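Local coordinates for valine-pyruvate aminotransferase (Salmonella typhimurium, PDB 3G7Q), which catalyses the pyridoxal 5'-phosphate-dependent transfer of an amino group between L-valine and pyruvate, a reaction that yields L-alanine, at residues I340-E354 against P382-P394. Numbering follows the deposited sequence.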
# COMPACT_ATOMS: atom_id res chain seq x y z
N ILE A 340 19.72 12.17 4.27
CA ILE A 340 19.76 12.24 5.75
C ILE A 340 20.75 11.28 6.40
O ILE A 340 20.66 11.00 7.62
CB ILE A 340 18.32 12.01 6.32
CG1 ILE A 340 17.78 10.60 6.00
CG2 ILE A 340 17.36 13.14 5.82
CD1 ILE A 340 16.42 10.24 6.70
N PHE A 341 21.68 10.78 5.59
CA PHE A 341 22.65 9.79 6.04
C PHE A 341 24.09 10.24 5.88
O PHE A 341 24.40 11.11 5.09
CB PHE A 341 22.52 8.52 5.18
CG PHE A 341 21.11 7.99 5.11
CD1 PHE A 341 20.57 7.27 6.16
CD2 PHE A 341 20.33 8.27 4.01
CE1 PHE A 341 19.25 6.82 6.10
CE2 PHE A 341 18.99 7.81 3.96
CZ PHE A 341 18.46 7.10 4.98
N LEU A 342 24.96 9.61 6.67
CA LEU A 342 26.38 9.67 6.44
C LEU A 342 26.84 8.23 6.16
O LEU A 342 26.44 7.26 6.82
CB LEU A 342 27.15 10.29 7.60
CG LEU A 342 26.95 11.78 7.81
CD1 LEU A 342 27.66 12.23 9.12
CD2 LEU A 342 27.46 12.59 6.60
N TRP A 343 27.66 8.11 5.13
CA TRP A 343 28.24 6.83 4.71
C TRP A 343 29.70 6.88 5.10
O TRP A 343 30.49 7.71 4.58
CB TRP A 343 28.05 6.67 3.22
CG TRP A 343 28.60 5.44 2.57
CD1 TRP A 343 29.69 5.34 1.78
CD2 TRP A 343 27.99 4.14 2.56
NE1 TRP A 343 29.82 4.08 1.31
CE2 TRP A 343 28.79 3.31 1.76
CE3 TRP A 343 26.85 3.59 3.17
CZ2 TRP A 343 28.50 1.96 1.54
CZ3 TRP A 343 26.54 2.26 2.94
CH2 TRP A 343 27.37 1.46 2.13
N LEU A 344 30.04 5.97 6.01
CA LEU A 344 31.37 5.91 6.60
C LEU A 344 32.17 4.76 6.02
O LEU A 344 31.71 3.62 6.05
CB LEU A 344 31.27 5.72 8.11
CG LEU A 344 30.30 6.70 8.84
CD1 LEU A 344 30.26 6.41 10.36
CD2 LEU A 344 30.63 8.17 8.53
N TRP A 345 33.36 5.08 5.51
CA TRP A 345 34.29 4.11 4.96
C TRP A 345 35.51 4.05 5.88
O TRP A 345 36.30 4.98 5.90
CB TRP A 345 34.66 4.47 3.53
CG TRP A 345 35.74 3.64 2.91
CD1 TRP A 345 36.07 2.34 3.21
CD2 TRP A 345 36.56 4.01 1.79
NE1 TRP A 345 37.11 1.92 2.40
CE2 TRP A 345 37.42 2.92 1.51
CE3 TRP A 345 36.66 5.16 1.01
CZ2 TRP A 345 38.37 2.95 0.49
CZ3 TRP A 345 37.64 5.20 -0.01
CH2 TRP A 345 38.48 4.10 -0.24
N PHE A 346 35.63 2.95 6.62
CA PHE A 346 36.72 2.72 7.57
C PHE A 346 37.82 2.11 6.73
O PHE A 346 38.00 0.89 6.66
CB PHE A 346 36.24 1.84 8.72
CG PHE A 346 35.01 2.38 9.40
CD1 PHE A 346 35.03 3.61 10.04
CD2 PHE A 346 33.81 1.67 9.37
CE1 PHE A 346 33.91 4.10 10.65
CE2 PHE A 346 32.68 2.17 9.99
CZ PHE A 346 32.72 3.38 10.63
N LYS A 347 38.56 2.98 6.04
CA LYS A 347 39.46 2.49 4.98
C LYS A 347 40.49 1.49 5.50
O LYS A 347 41.15 1.74 6.49
CB LYS A 347 40.14 3.63 4.21
CG LYS A 347 41.03 3.17 3.04
CD LYS A 347 41.42 4.30 2.06
CE LYS A 347 42.24 3.74 0.86
NZ LYS A 347 43.53 3.18 1.32
N ASP A 348 40.53 0.33 4.85
CA ASP A 348 41.44 -0.76 5.21
C ASP A 348 41.20 -1.33 6.63
O ASP A 348 42.10 -1.95 7.21
CB ASP A 348 42.92 -0.36 5.01
CG ASP A 348 43.21 0.11 3.60
OD1 ASP A 348 42.66 -0.46 2.63
OD2 ASP A 348 43.97 1.06 3.47
N LEU A 349 40.01 -1.12 7.20
CA LEU A 349 39.68 -1.70 8.51
C LEU A 349 40.08 -3.16 8.48
O LEU A 349 39.77 -3.89 7.53
CB LEU A 349 38.16 -1.60 8.78
CG LEU A 349 37.66 -1.93 10.19
CD1 LEU A 349 38.22 -0.91 11.18
CD2 LEU A 349 36.11 -1.92 10.23
N PRO A 350 40.81 -3.64 9.52
CA PRO A 350 41.24 -5.05 9.48
C PRO A 350 40.23 -6.10 9.95
O PRO A 350 40.60 -7.26 10.17
CB PRO A 350 42.49 -5.04 10.38
CG PRO A 350 42.26 -3.97 11.32
CD PRO A 350 41.34 -2.95 10.69
N ILE A 351 38.98 -5.69 10.11
CA ILE A 351 37.87 -6.57 10.39
C ILE A 351 36.75 -6.09 9.47
O ILE A 351 36.83 -4.99 8.94
CB ILE A 351 37.37 -6.54 11.87
CG1 ILE A 351 36.80 -5.18 12.30
CG2 ILE A 351 38.48 -7.06 12.84
CD1 ILE A 351 36.07 -5.26 13.63
N THR A 352 35.73 -6.92 9.29
CA THR A 352 34.58 -6.49 8.48
C THR A 352 33.61 -5.64 9.29
O THR A 352 33.56 -5.70 10.51
CB THR A 352 33.79 -7.67 7.93
OG1 THR A 352 33.15 -8.34 9.02
CG2 THR A 352 34.69 -8.64 7.17
N THR A 353 32.78 -4.86 8.60
CA THR A 353 31.78 -4.07 9.30
C THR A 353 30.60 -4.94 9.75
O THR A 353 29.78 -4.50 10.56
CB THR A 353 31.36 -2.81 8.51
OG1 THR A 353 31.00 -3.17 7.19
CG2 THR A 353 32.52 -1.79 8.46
N GLU A 354 30.50 -6.18 9.24
CA GLU A 354 29.56 -7.13 9.83
C GLU A 354 30.01 -7.43 11.27
O GLU A 354 29.20 -7.46 12.22
CB GLU A 354 29.48 -8.42 9.02
CG GLU A 354 28.71 -8.29 7.68
CD GLU A 354 29.47 -7.64 6.53
OE1 GLU A 354 30.71 -7.50 6.51
OE2 GLU A 354 28.77 -7.22 5.60
N PRO A 382 36.21 -6.18 -1.50
CA PRO A 382 36.41 -6.03 -0.06
C PRO A 382 35.89 -4.71 0.51
O PRO A 382 35.42 -4.64 1.65
CB PRO A 382 37.94 -6.15 0.09
CG PRO A 382 38.34 -7.06 -1.03
CD PRO A 382 37.46 -6.59 -2.18
N HIS A 383 35.99 -3.67 -0.29
CA HIS A 383 35.44 -2.37 0.07
C HIS A 383 34.04 -2.41 0.67
O HIS A 383 33.74 -1.67 1.62
CB HIS A 383 35.40 -1.49 -1.18
CG HIS A 383 34.83 -0.12 -0.95
ND1 HIS A 383 35.59 0.92 -0.47
CD2 HIS A 383 33.60 0.39 -1.22
CE1 HIS A 383 34.83 2.01 -0.41
NE2 HIS A 383 33.63 1.72 -0.86
N THR A 384 33.16 -3.27 0.16
CA THR A 384 31.79 -3.34 0.67
C THR A 384 31.74 -3.74 2.14
O THR A 384 30.77 -3.45 2.82
CB THR A 384 30.90 -4.28 -0.15
OG1 THR A 384 31.25 -5.66 0.06
CG2 THR A 384 30.99 -3.93 -1.65
N HIS A 385 32.80 -4.40 2.61
CA HIS A 385 32.88 -4.82 4.01
C HIS A 385 33.62 -3.82 4.90
O HIS A 385 33.98 -4.14 6.03
CB HIS A 385 33.55 -6.19 4.06
CG HIS A 385 32.73 -7.24 3.41
ND1 HIS A 385 31.62 -7.77 4.02
CD2 HIS A 385 32.80 -7.81 2.18
CE1 HIS A 385 31.06 -8.65 3.22
NE2 HIS A 385 31.75 -8.70 2.09
N GLN A 386 33.85 -2.61 4.40
CA GLN A 386 34.55 -1.60 5.16
C GLN A 386 33.69 -0.35 5.39
O GLN A 386 34.19 0.62 5.92
CB GLN A 386 35.83 -1.19 4.42
CG GLN A 386 36.79 -2.34 4.25
CD GLN A 386 38.01 -2.03 3.41
OE1 GLN A 386 38.28 -0.89 3.00
NE2 GLN A 386 38.77 -3.08 3.14
N CYS A 387 32.41 -0.41 5.01
CA CYS A 387 31.52 0.75 5.11
C CYS A 387 30.33 0.49 6.01
O CYS A 387 29.93 -0.67 6.22
CB CYS A 387 31.00 1.16 3.73
SG CYS A 387 32.23 1.61 2.49
N MSE A 388 29.76 1.57 6.53
CA MSE A 388 28.53 1.53 7.29
C MSE A 388 27.71 2.76 7.02
O MSE A 388 28.25 3.82 6.72
CB MSE A 388 28.79 1.47 8.80
CG MSE A 388 29.57 0.23 9.24
SE MSE A 388 29.38 -0.12 11.16
CE MSE A 388 27.73 -0.86 10.72
N ARG A 389 26.40 2.63 7.14
CA ARG A 389 25.52 3.79 7.02
C ARG A 389 25.00 4.20 8.40
O ARG A 389 24.58 3.35 9.19
CB ARG A 389 24.31 3.46 6.17
CG ARG A 389 23.45 4.68 5.80
CD ARG A 389 22.08 4.26 5.22
NE ARG A 389 21.12 3.84 6.26
CZ ARG A 389 19.91 3.34 6.01
NH1 ARG A 389 19.48 3.19 4.76
NH2 ARG A 389 19.11 2.97 7.01
N MSE A 390 24.98 5.50 8.65
CA MSE A 390 24.33 6.06 9.83
C MSE A 390 23.37 7.17 9.41
O MSE A 390 23.52 7.76 8.33
CB MSE A 390 25.34 6.61 10.83
CG MSE A 390 26.23 7.70 10.31
SE MSE A 390 27.17 8.54 11.86
CE MSE A 390 25.79 9.67 12.50
N ASN A 391 22.41 7.47 10.29
CA ASN A 391 21.43 8.54 10.11
C ASN A 391 21.90 9.69 10.99
O ASN A 391 22.15 9.47 12.17
CB ASN A 391 20.04 8.03 10.51
CG ASN A 391 18.95 9.04 10.29
OD1 ASN A 391 19.12 10.22 10.59
ND2 ASN A 391 17.78 8.57 9.80
N TYR A 392 22.09 10.88 10.42
CA TYR A 392 22.63 12.04 11.21
C TYR A 392 21.56 12.92 11.88
O TYR A 392 21.90 13.95 12.48
CB TYR A 392 23.56 12.91 10.34
CG TYR A 392 22.92 13.64 9.17
CD1 TYR A 392 22.23 14.83 9.37
CD2 TYR A 392 23.04 13.16 7.88
CE1 TYR A 392 21.63 15.50 8.33
CE2 TYR A 392 22.50 13.85 6.82
CZ TYR A 392 21.77 15.01 7.05
OH TYR A 392 21.19 15.68 5.99
N VAL A 393 20.31 12.51 11.79
CA VAL A 393 19.17 13.25 12.36
C VAL A 393 18.98 13.19 13.89
O VAL A 393 18.52 14.18 14.46
CB VAL A 393 17.84 12.75 11.73
CG1 VAL A 393 16.64 13.16 12.56
CG2 VAL A 393 17.74 13.21 10.31
N PRO A 394 19.28 12.05 14.54
CA PRO A 394 19.05 12.01 16.00
C PRO A 394 19.76 13.13 16.79
O PRO A 394 20.70 13.76 16.30
CB PRO A 394 19.59 10.64 16.40
CG PRO A 394 19.43 9.84 15.18
CD PRO A 394 19.80 10.77 14.06
O HOH W 1 41.61 -2.93 2.34
O HOH W 2 29.30 -4.57 5.51
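Strands 341-345 and 387-391 run antiparallel, axes 4.7 Å apart at 157°, with L342-M390 and L344-M388 as hydrogen-bonded pairs and F341-N391, W343-R389 and W345-C387 as non-hydrogen-bonded ones. On the face bearing F341, W343 and W345, R389, with CG anti to the backbone N (chi1 -171°) and a bend at chi3, brings one face of its guanidinium under the CE1 edge of F341, planes 24° apart and F341 CE1 3.5 Å from R389 CZ; the guanidinium itself hydrogen-bonds to N191 and the carbonyl of G37. C387 puts its CB against W343 CZ2 (3.4 Å), its sulfur oblique to the W343 and W345 indoles. H383 turns its edge onto the W345 face, CE1 over the ring centre, while W345 NE1 donates to Q386 OE1 (3.1 Å) in the indole plane and on a lone pair. D348 N reaches the same oxygen from above the amide plane, tying the type II turn F346-L349 to Q386. Beyond it, T353 OG1 donates to C387 O (2.9 Å), and H385 ND1 to E354 OE1 (2.7 Å) on its syn side, tilted out of the carboxylate plane. The pair belongs to the mixed small-domain sheet of this fold-type I aminotransferase, flanked by strands 332-334 and 368-369; helix 299-325 packs on L342 and Y392, helix 396-416 on F346 and L349.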